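Local coordinates for Lem22 (Legionella pneumophila subsp. pneumophila ATCC 43290, PDB 5WD9), which is a Legionella effector of unknown biochemical function, a small all-helical protein that may act in host cells by binding other proteins, at residues Y71-M74 with L75-D79; T29-L32 with K33-N37; A38-E41 with H42-M46; T9-K12 with E13-D17. All blocks are in the same frame, centred on the assembly; numbering follows the deposited sequence. Where two conformers were deposited one is given.

Overall arrangement
Lem22 folds as a single chain of three helices, 4-24, 28-52 and 58-87, which run up, down and up as an antiparallel three-helix bundle. Along the chain the order is contact 4 on the first helix, contacts 2 and 3 on the second, and contact 1 on the third. Contacts 2 and 3 adjoin in sequence, their centres about 13 Å apart. Contacts 3 and 4 lie closest, about 10 Å between centres, while contacts 1 and 4 stand about 15 Å apart on opposite sides of the chain's centre. Each is a local helical contact whose inward residues meet a neighbouring helix, so the four together sample how one short bundle is held together.

Contact 1 (Y71-M74 with L75-D79); sequences YEEM and LELKD
Tyr71 O accepts the N-H of Leu75 at 2.9 Å, the first of four successive i to i+4 backbone bonds that carry helix 58-87 as far as Lys78 N on Met74 O. The same two residues make the main side-chain contact. Leu75 lays its branch over one face of the Tyr71 ring: CG sits 4.0 Å above the ring plane, offset toward the rim, and CD1 lies 4.1 Å from the ring centroid, 30° off the normal, an off-centre CH-pi contact. Tyr71 CG is anti to the backbone N (chi1 172°), which turns the ring along the helix toward Leu75; His42 of helix 28-52 stacks on its other side. Met74, modelled in two conformers, bends at chi2 and chi3 and in one of them brings SD within 3.7 Å of Lys78 CE, the two chains running side by side. Flexible and apolar, it suits the buried ground against Ile19. Glu73 runs extended, its CG 3.8 Å from Leu77 CD1, and spends its carboxylate on a salt bridge to Lys23. Aliphatic stems thus serve as packing surface while charges reach the margin, and the tyrosine ring, held between leucine and histidine, should have little freedom to rotate.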
loop_
_atom_site.group_PDB
_atom_site.type_symbol
_atom_site.label_atom_id
_atom_site.label_comp_id
_atom_site.label_asym_id
_atom_site.label_seq_id
_atom_site.Cartn_x
_atom_site.Cartn_y
_atom_site.Cartn_z
ATOM N N TYR A 71 -3.131 -0.070 -3.654
ATOM C CA TYR A 71 -2.045 0.734 -4.202
ATOM C C TYR A 71 -2.586 1.954 -4.930
ATOM O O TYR A 71 -2.086 3.071 -4.750
ATOM C CB TYR A 71 -1.196 -0.141 -5.123
ATOM C CG TYR A 71 -0.146 0.591 -5.908
ATOM C CD1 TYR A 71 0.957 1.165 -5.284
ATOM C CD2 TYR A 71 -0.252 0.715 -7.280
ATOM C CE1 TYR A 71 1.916 1.839 -6.013
ATOM C CE2 TYR A 71 0.703 1.376 -8.015
ATOM C CZ TYR A 71 1.778 1.937 -7.373
ATOM O OH TYR A 71 2.709 2.608 -8.137
ATOM N N GLU A 72 -3.606 1.759 -5.774
ATOM C CA GLU A 72 -4.172 2.880 -6.515
ATOM C C GLU A 72 -4.796 3.899 -5.576
ATOM O O GLU A 72 -4.626 5.106 -5.759
ATOM C CB GLU A 72 -5.211 2.369 -7.515
ATOM C CG GLU A 72 -4.602 1.608 -8.673
ATOM C CD GLU A 72 -3.903 2.526 -9.649
ATOM O OE1 GLU A 72 -4.291 3.711 -9.736
ATOM O OE2 GLU A 72 -2.963 2.065 -10.329
ATOM N N GLU A 73 -5.505 3.432 -4.547
ATOM C CA GLU A 73 -6.069 4.364 -3.578
ATOM C C GLU A 73 -4.957 5.128 -2.863
ATOM O O GLU A 73 -5.055 6.347 -2.651
ATOM C CB GLU A 73 -6.915 3.590 -2.568
ATOM C CG GLU A 73 -7.569 4.509 -1.537
ATOM C CD GLU A 73 -8.338 3.764 -0.469
ATOM O OE1 GLU A 73 -8.160 2.540 -0.325
ATOM O OE2 GLU A 73 -9.119 4.432 0.242
ATOM N N MET A 74 -3.898 4.419 -2.478
ATOM C CA MET A 74 -2.773 5.055 -1.802
ATOM C C MET A 74 -2.154 6.143 -2.664
ATOM O O MET A 74 -1.811 7.221 -2.164
ATOM C CB MET A 74 -1.726 3.998 -1.449
ATOM C CG MET A 74 -0.481 4.547 -0.762
ATOM S SD MET A 74 0.817 5.088 -1.892
ATOM C CE MET A 74 1.224 3.531 -2.693
ATOM N N LEU A 75 -1.992 5.878 -3.967
ATOM C CA LEU A 75 -1.382 6.871 -4.845
ATOM C C LEU A 75 -2.180 8.164 -4.836
ATOM O O LEU A 75 -1.607 9.254 -4.743
ATOM C CB LEU A 75 -1.280 6.325 -6.266
ATOM C CG LEU A 75 -0.245 5.254 -6.572
ATOM C CD1 LEU A 75 -0.338 4.935 -8.054
ATOM C CD2 LEU A 75 1.143 5.701 -6.163
ATOM N N GLU A 76 -3.508 8.065 -4.902
ATOM C CA GLU A 76 -4.295 9.288 -4.903
ATOM C C GLU A 76 -4.272 9.979 -3.547
ATOM O O GLU A 76 -4.134 11.202 -3.483
ATOM C CB GLU A 76 -5.726 9.050 -5.366
ATOM C CG GLU A 76 -6.489 10.359 -5.360
ATOM C CD GLU A 76 -7.709 10.347 -6.234
ATOM O OE1 GLU A 76 -8.116 9.251 -6.667
ATOM O OE2 GLU A 76 -8.254 11.442 -6.486
ATOM N N LEU A 77 -4.397 9.228 -2.451
ATOM C CA LEU A 77 -4.357 9.867 -1.142
ATOM C C LEU A 77 -3.007 10.517 -0.878
ATOM O O LEU A 77 -2.940 11.619 -0.321
ATOM C CB LEU A 77 -4.659 8.861 -0.038
ATOM C CG LEU A 77 -6.051 8.239 -0.062
ATOM C CD1 LEU A 77 -6.091 7.054 0.882
ATOM C CD2 LEU A 77 -7.096 9.246 0.344
ATOM N N LYS A 78 -1.917 9.830 -1.242
ATOM C CA LYS A 78 -0.579 10.364 -1.022
ATOM C C LYS A 78 -0.371 11.636 -1.820
ATOM O O LYS A 78 0.207 12.605 -1.320
ATOM C CB LYS A 78 0.455 9.303 -1.400
ATOM C CG LYS A 78 1.877 9.631 -0.972
ATOM C CD LYS A 78 2.808 8.441 -1.208
ATOM C CE LYS A 78 2.889 8.089 -2.685
ATOM N NZ LYS A 78 3.824 9.008 -3.403
ATOM N N ASP A 79 -0.849 11.652 -3.061
ATOM C CA ASP A 79 -0.680 12.833 -3.886
ATOM C C ASP A 79 -1.442 14.009 -3.296
ATOM O O ASP A 79 -0.917 15.122 -3.210
ATOM C CB ASP A 79 -1.179 12.514 -5.288
ATOM C CG ASP A 79 -0.955 13.630 -6.249
ATOM O OD1 ASP A 79 0.229 13.911 -6.534
ATOM O OD2 ASP A 79 -1.950 14.186 -6.750
#

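Contact 2 (T29-L32 with K33-N37); sequences TAQL and KFLEN
Lys33 N, Phe34 N, Leu35 N and Glu36 N donate in turn to the carbonyls of Thr29, Ala30, Gln31 and Leu32, the shortest bond being Glu36 N to Leu32 O at 2.8 Å. Ala30 O is also approached by the Phe34 ring, whose CD2 comes obliquely to 3.1 Å from it; with CG beside the backbone N (chi1 -72°), the ring is carried back along the helix toward that carbonyl. Phe34 reaches Gln18 and Lys21 of helix 4-24. This is the start of the middle helix of the antiparallel bundle, just after the turn from helix 4-24, so its side chains face both neighbours. Among apolar contacts, Leu32 CD1 lies 3.8 Å from Glu36 CG, alongside, and Gln31 CG rests 3.8 Å from Leu35 CD1, with Leu35 buried against Ala22. Leu32 turns its branch to Cys81 and Ile85 of helix 58-87. Charged and polar ends go elsewhere: Glu36 OE2 forms a salt bridge to Arg82, and Lys33, its chain folded at three torsions, gives NZ to Asn37 OD1 at 2.9 Å, from 57° out of the carbonyl plane. Asn37 ND2 in turn donates to Gln18 OE1.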
loop_
_atom_site.group_PDB
_atom_site.type_symbol
_atom_site.label_atom_id
_atom_site.label_comp_id
_atom_site.label_asym_id
_atom_site.label_seq_id
_atom_site.Cartn_x
_atom_site.Cartn_y
_atom_site.Cartn_z
ATOM N N THR A 29 0.984 15.817 8.328
ATOM C CA THR A 29 2.229 15.107 8.596
ATOM C C THR A 29 1.957 13.669 9.016
ATOM O O THR A 29 2.612 12.736 8.535
ATOM C CB THR A 29 3.014 15.850 9.683
ATOM O OG1 THR A 29 3.459 17.113 9.172
ATOM C CG2 THR A 29 4.214 15.038 10.144
ATOM N N ALA A 30 0.975 13.463 9.889
ATOM C CA ALA A 30 0.677 12.116 10.351
ATOM C C ALA A 30 0.055 11.290 9.238
ATOM O O ALA A 30 0.360 10.103 9.083
ATOM C CB ALA A 30 -0.258 12.178 11.559
ATOM N N GLN A 31 -0.825 11.909 8.450
ATOM C CA GLN A 31 -1.413 11.214 7.318
ATOM C C GLN A 31 -0.334 10.772 6.351
ATOM O O GLN A 31 -0.334 9.628 5.887
ATOM C CB GLN A 31 -2.383 12.157 6.613
ATOM C CG GLN A 31 -3.095 11.513 5.456
ATOM C CD GLN A 31 -4.002 12.464 4.716
ATOM O OE1 GLN A 31 -4.130 13.636 5.081
ATOM N NE2 GLN A 31 -4.640 11.965 3.660
ATOM N N LEU A 32 0.617 11.666 6.063
ATOM C CA LEU A 32 1.676 11.339 5.124
ATOM C C LEU A 32 2.521 10.183 5.620
ATOM O O LEU A 32 2.901 9.316 4.830
ATOM C CB LEU A 32 2.555 12.556 4.845
ATOM C CG LEU A 32 3.603 12.301 3.750
ATOM C CD1 LEU A 32 2.963 11.884 2.426
ATOM C CD2 LEU A 32 4.505 13.517 3.570
ATOM N N LYS A 33 2.807 10.129 6.922
ATOM C CA LYS A 33 3.637 9.047 7.421
ATOM C C LYS A 33 2.962 7.698 7.201
ATOM O O LYS A 33 3.612 6.741 6.776
ATOM C CB LYS A 33 3.954 9.259 8.899
ATOM C CG LYS A 33 4.906 8.212 9.450
ATOM C CD LYS A 33 6.358 8.552 9.111
ATOM C CE LYS A 33 7.073 7.380 8.433
ATOM N NZ LYS A 33 6.494 7.035 7.099
ATOM N N PHE A 34 1.657 7.601 7.463
ATOM C CA PHE A 34 0.956 6.335 7.247
ATOM C C PHE A 34 0.923 5.972 5.767
ATOM O O PHE A 34 1.128 4.805 5.398
ATOM C CB PHE A 34 -0.468 6.419 7.799
ATOM C CG PHE A 34 -0.539 6.431 9.295
ATOM C CD1 PHE A 34 -0.022 5.374 10.037
ATOM C CD2 PHE A 34 -1.121 7.497 9.967
ATOM C CE1 PHE A 34 -0.083 5.377 11.415
ATOM C CE2 PHE A 34 -1.187 7.501 11.348
ATOM C CZ PHE A 34 -0.672 6.437 12.068
ATOM N N LEU A 35 0.651 6.954 4.905
ATOM C CA LEU A 35 0.606 6.683 3.474
ATOM C C LEU A 35 1.973 6.286 2.943
ATOM O O LEU A 35 2.082 5.381 2.105
ATOM C CB LEU A 35 0.051 7.903 2.735
ATOM C CG LEU A 35 -1.417 8.197 3.065
ATOM C CD1 LEU A 35 -1.811 9.542 2.473
ATOM C CD2 LEU A 35 -2.323 7.100 2.539
ATOM N N GLU A 36 3.031 6.942 3.423
ATOM C CA GLU A 36 4.369 6.572 2.985
ATOM C C GLU A 36 4.743 5.192 3.486
ATOM O O GLU A 36 5.462 4.468 2.795
ATOM C CB GLU A 36 5.390 7.628 3.407
ATOM C CG GLU A 36 5.355 8.893 2.532
ATOM C CD GLU A 36 5.687 8.668 1.045
ATOM O OE1 GLU A 36 6.058 7.542 0.634
ATOM O OE2 GLU A 36 5.566 9.639 0.266
ATOM N N ASN A 37 4.276 4.802 4.674
ATOM C CA ASN A 37 4.507 3.435 5.137
ATOM C C ASN A 37 3.871 2.434 4.188
ATOM O O ASN A 37 4.500 1.441 3.814
ATOM C CB ASN A 37 3.923 3.233 6.531
ATOM C CG ASN A 37 4.737 3.872 7.613
ATOM O OD1 ASN A 37 5.902 4.238 7.432
ATOM N ND2 ASN A 37 4.114 4.019 8.764
#

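Contact 3 (A38-E41 with H42-M46); sequences AHTE and HFVKM
His39 and His42, one turn apart, share a water: it donates to His39 O at 2.8 Å and meets His42 ND1 at 2.9 Å. The same water lies over the centre of the His39 ring, 3.6 Å above its plane, so it is lodged between the two histidines. His39 O therefore has two partners, the water and the N-H of Phe43 at 2.9 Å. His42 has its ring anti to the backbone N (chi1 179°), and Met46 CG packs 3.4 Å above one face of it, toward the rim, a flexible thioether chain fitting closely against a flat ring. On another side of the helix Glu41 and Lys45 run alongside each other, with Glu41 OE2 3.5 Å from Lys45 CE. Their charged atoms stay apart, OE2 to NZ being 4.6 Å, and the lysine amine makes its salt bridge with Glu7 instead; the opposite charges probably still attract weakly. Thr40 turns OG1 back to Glu36 O, a bond that suits a threonine well in a helix, and its methyl CG2 faces Val44 CG2. Farther out, Glu41 abuts Tyr14, while His39 touches Met74 and His42 touches Met15 and Ile67. Four unbroken backbone bonds, from His42 N on Ala38 O to Lys45 N on Glu41 O, make this a regular alpha helix, which meets both neighbours through Ala38, His39, His42 and Met46 as second helix of an antiparallel three-helix bundle.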
loop_
_atom_site.group_PDB
_atom_site.type_symbol
_atom_site.label_atom_id
_atom_site.label_comp_id
_atom_site.label_asym_id
_atom_site.label_seq_id
_atom_site.Cartn_x
_atom_site.Cartn_y
_atom_site.Cartn_z
ATOM N N ALA A 38 2.618 2.676 3.796
ATOM C CA ALA A 38 1.973 1.806 2.815
ATOM C C ALA A 38 2.776 1.768 1.527
ATOM O O ALA A 38 2.962 0.704 0.926
ATOM C CB ALA A 38 0.552 2.290 2.524
ATOM N N HIS A 39 3.282 2.916 1.097
ATOM C CA HIS A 39 4.055 2.989 -0.130
ATOM C C HIS A 39 5.337 2.176 -0.022
ATOM O O HIS A 39 5.675 1.397 -0.929
ATOM C CB HIS A 39 4.380 4.456 -0.423
ATOM C CG HIS A 39 5.027 4.671 -1.749
ATOM N ND1 HIS A 39 6.352 4.389 -1.990
ATOM C CD2 HIS A 39 4.512 5.103 -2.926
ATOM C CE1 HIS A 39 6.633 4.660 -3.256
ATOM N NE2 HIS A 39 5.532 5.092 -3.843
ATOM N N THR A 40 6.089 2.386 1.063
ATOM C CA THR A 40 7.349 1.686 1.256
ATOM C C THR A 40 7.128 0.187 1.255
ATOM O O THR A 40 7.856 -0.565 0.598
ATOM C CB THR A 40 7.969 2.111 2.582
ATOM O OG1 THR A 40 8.207 3.526 2.542
ATOM C CG2 THR A 40 9.285 1.368 2.823
ATOM N N GLU A 41 6.144 -0.279 2.018
ATOM C CA GLU A 41 5.951 -1.708 2.147
ATOM C C GLU A 41 5.552 -2.314 0.816
ATOM O O GLU A 41 6.045 -3.378 0.439
ATOM C CB GLU A 41 4.898 -1.987 3.208
ATOM C CG GLU A 41 5.002 -3.374 3.813
ATOM C CD GLU A 41 6.277 -3.629 4.599
ATOM O OE1 GLU A 41 7.025 -2.669 4.881
ATOM O OE2 GLU A 41 6.543 -4.792 4.918
ATOM N N HIS A 42 4.685 -1.632 0.074
ATOM C CA HIS A 42 4.306 -2.103 -1.249
ATOM C C HIS A 42 5.519 -2.178 -2.175
ATOM O O HIS A 42 5.710 -3.170 -2.892
ATOM C CB HIS A 42 3.206 -1.198 -1.808
ATOM C CG HIS A 42 2.751 -1.583 -3.179
ATOM N ND1 HIS A 42 3.362 -1.120 -4.325
ATOM C CD2 HIS A 42 1.741 -2.390 -3.588
ATOM C CE1 HIS A 42 2.743 -1.619 -5.382
ATOM N NE2 HIS A 42 1.753 -2.387 -4.959
ATOM N N PHE A 43 6.356 -1.141 -2.173
ATOM C CA PHE A 43 7.504 -1.146 -3.067
ATOM C C PHE A 43 8.446 -2.290 -2.738
ATOM O O PHE A 43 8.896 -3.019 -3.632
ATOM C CB PHE A 43 8.245 0.187 -3.002
ATOM C CG PHE A 43 9.494 0.187 -3.815
ATOM C CD1 PHE A 43 9.429 0.282 -5.195
ATOM C CD2 PHE A 43 10.727 0.014 -3.220
ATOM C CE1 PHE A 43 10.578 0.258 -5.958
ATOM C CE2 PHE A 43 11.885 -0.014 -3.987
ATOM C CZ PHE A 43 11.806 0.113 -5.351
ATOM N N VAL A 44 8.762 -2.461 -1.457
ATOM C CA VAL A 44 9.698 -3.511 -1.066
ATOM C C VAL A 44 9.125 -4.888 -1.389
ATOM O O VAL A 44 9.774 -5.728 -2.026
ATOM C CB VAL A 44 10.050 -3.368 0.425
ATOM C CG1 VAL A 44 10.845 -4.582 0.907
ATOM C CG2 VAL A 44 10.805 -2.062 0.683
ATOM N N LYS A 45 7.894 -5.137 -0.977
ATOM C CA LYS A 45 7.344 -6.489 -1.072
ATOM C C LYS A 45 6.945 -6.852 -2.497
ATOM O O LYS A 45 7.109 -8.000 -2.915
ATOM C CB LYS A 45 6.157 -6.643 -0.121
ATOM C CG LYS A 45 6.535 -6.575 1.357
ATOM C CD LYS A 45 7.429 -7.720 1.779
ATOM C CE LYS A 45 7.860 -7.532 3.221
ATOM N NZ LYS A 45 8.584 -8.743 3.678
ATOM N N MET A 46 6.399 -5.908 -3.257
ATOM C CA MET A 46 6.059 -6.246 -4.636
ATOM C C MET A 46 7.300 -6.392 -5.499
ATOM O O MET A 46 7.297 -7.186 -6.447
ATOM C CB MET A 46 5.083 -5.225 -5.210
ATOM C CG MET A 46 3.755 -5.183 -4.469
ATOM S SD MET A 46 2.846 -6.756 -4.463
ATOM C CE MET A 46 2.433 -6.898 -6.200
HETATM O O HOH W 1 4.447 1.424 -3.409
#

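Contact 4 (T9-K12 with E13-D17); sequences TRLK and EYMED
Lys12 NZ donates to Glu16 OE1 at 2.7 Å, a salt bridge between residues one helical turn apart. The amine comes to the syn side of the carboxylate, 24° out of its plane, and the two chains lie side by side pointing the same way. Lys12 bends once, at chi2 (-88°), then runs extended, which swings its amine along the helix toward Glu16. Glu16 was modelled in two conformers, so the pairing applies to one of them and may be partial. The Lys12 side chain also touches Glu66 and Ile67 of helix 58-87; a long chain with a charged end suits a place at the margin between helices. On the inner side, Leu11 crosses Met15, CD1 to CG 3.8 Å; both are buried, and Leu11 goes on to Met46 and Ile67. Thr9 satisfies its hydroxyl on Val5 O, leaving its methyl CG2 4.2 Å from Glu13 OE2. Tyr14 CB sits 3.1 Å from Arg10 O, the carbonyl that also accepts Tyr14 N, and the ring extends to Asn37. With charged residues toward solvent and Leu11 and Met15 toward the core, this is an amphipathic helix, the first of the three-helix bundle, with a common i to i+4 ion pair on it.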
loop_
_atom_site.group_PDB
_atom_site.type_symbol
_atom_site.label_atom_id
_atom_site.label_comp_id
_atom_site.label_asym_id
_atom_site.label_seq_id
_atom_site.Cartn_x
_atom_site.Cartn_y
_atom_site.Cartn_z
ATOM N N THR A 9 -0.431 -11.710 1.992
ATOM C CA THR A 9 -1.461 -11.537 3.009
ATOM C C THR A 9 -1.075 -10.419 3.968
ATOM O O THR A 9 -1.870 -9.517 4.247
ATOM C CB THR A 9 -1.663 -12.850 3.765
ATOM O OG1 THR A 9 -2.140 -13.841 2.847
ATOM C CG2 THR A 9 -2.688 -12.685 4.876
ATOM N N ARG A 10 0.164 -10.449 4.450
ATOM C CA ARG A 10 0.627 -9.399 5.346
ATOM C C ARG A 10 0.616 -8.047 4.661
ATOM O O ARG A 10 0.212 -7.053 5.269
ATOM C CB ARG A 10 2.034 -9.711 5.863
ATOM C CG ARG A 10 2.058 -10.693 7.031
ATOM C CD ARG A 10 3.489 -10.979 7.550
ATOM N NE ARG A 10 4.319 -9.780 7.567
ATOM C CZ ARG A 10 5.637 -9.774 7.411
ATOM N NH1 ARG A 10 6.310 -10.905 7.235
ATOM N NH2 ARG A 10 6.281 -8.628 7.404
ATOM N N LEU A 11 1.051 -7.980 3.398
ATOM C CA LEU A 11 1.136 -6.697 2.711
ATOM C C LEU A 11 -0.251 -6.106 2.515
ATOM O O LEU A 11 -0.464 -4.908 2.752
ATOM C CB LEU A 11 1.842 -6.841 1.364
ATOM C CG LEU A 11 1.812 -5.563 0.515
ATOM C CD1 LEU A 11 2.594 -4.444 1.162
ATOM C CD2 LEU A 11 2.314 -5.846 -0.888
ATOM N N LYS A 12 -1.200 -6.925 2.062
ATOM C CA LYS A 12 -2.549 -6.432 1.844
ATOM C C LYS A 12 -3.089 -5.809 3.117
ATOM O O LYS A 12 -3.599 -4.679 3.119
ATOM C CB LYS A 12 -3.436 -7.588 1.375
ATOM C CG LYS A 12 -4.830 -7.183 0.924
ATOM C CD LYS A 12 -5.834 -7.157 2.059
ATOM C CE LYS A 12 -7.251 -6.980 1.514
ATOM N NZ LYS A 12 -8.249 -6.786 2.593
ATOM N N GLU A 13 -2.967 -6.530 4.221
ATOM C CA GLU A 13 -3.552 -6.042 5.455
ATOM C C GLU A 13 -2.753 -4.888 6.035
ATOM O O GLU A 13 -3.343 -3.985 6.635
ATOM C CB GLU A 13 -3.732 -7.189 6.433
ATOM C CG GLU A 13 -4.698 -8.207 5.876
ATOM C CD GLU A 13 -5.078 -9.266 6.865
ATOM O OE1 GLU A 13 -4.749 -9.125 8.063
ATOM O OE2 GLU A 13 -5.725 -10.238 6.426
ATOM N N TYR A 14 -1.433 -4.882 5.834
ATOM C CA TYR A 14 -0.609 -3.749 6.252
ATOM C C TYR A 14 -1.049 -2.477 5.536
ATOM O O TYR A 14 -1.255 -1.438 6.163
ATOM C CB TYR A 14 0.856 -4.068 5.946
ATOM C CG TYR A 14 1.820 -2.971 6.325
ATOM C CD1 TYR A 14 2.495 -3.016 7.528
ATOM C CD2 TYR A 14 2.074 -1.899 5.477
ATOM C CE1 TYR A 14 3.386 -2.023 7.878
ATOM C CE2 TYR A 14 2.960 -0.904 5.831
ATOM C CZ TYR A 14 3.609 -0.983 7.020
ATOM O OH TYR A 14 4.494 0.024 7.379
ATOM N N MET A 15 -1.213 -2.555 4.219
ATOM C CA MET A 15 -1.616 -1.378 3.457
ATOM C C MET A 15 -3.001 -0.908 3.860
ATOM O O MET A 15 -3.232 0.295 4.015
ATOM C CB MET A 15 -1.582 -1.678 1.962
ATOM C CG MET A 15 -0.182 -1.876 1.403
ATOM S SD MET A 15 -0.205 -2.229 -0.368
ATOM C CE MET A 15 -0.451 -0.573 -1.024
ATOM N N GLU A 16 -3.942 -1.843 4.025
ATOM C CA GLU A 16 -5.290 -1.457 4.426
ATOM C C GLU A 16 -5.267 -0.761 5.779
ATOM O O GLU A 16 -5.929 0.267 5.969
ATOM C CB GLU A 16 -6.196 -2.687 4.452
ATOM C CG GLU A 16 -7.656 -2.367 4.705
ATOM C CD GLU A 16 -8.573 -3.500 4.296
ATOM O OE1 GLU A 16 -8.231 -4.232 3.339
ATOM O OE2 GLU A 16 -9.630 -3.661 4.940
ATOM N N ASP A 17 -4.482 -1.290 6.717
ATOM C CA ASP A 17 -4.365 -0.706 8.047
ATOM C C ASP A 17 -3.776 0.695 7.983
ATOM O O ASP A 17 -4.277 1.619 8.627
ATOM C CB ASP A 17 -3.482 -1.614 8.902
ATOM C CG ASP A 17 -3.250 -1.072 10.279
ATOM O OD1 ASP A 17 -4.146 -1.252 11.125
ATOM O OD2 ASP A 17 -2.180 -0.473 10.524
#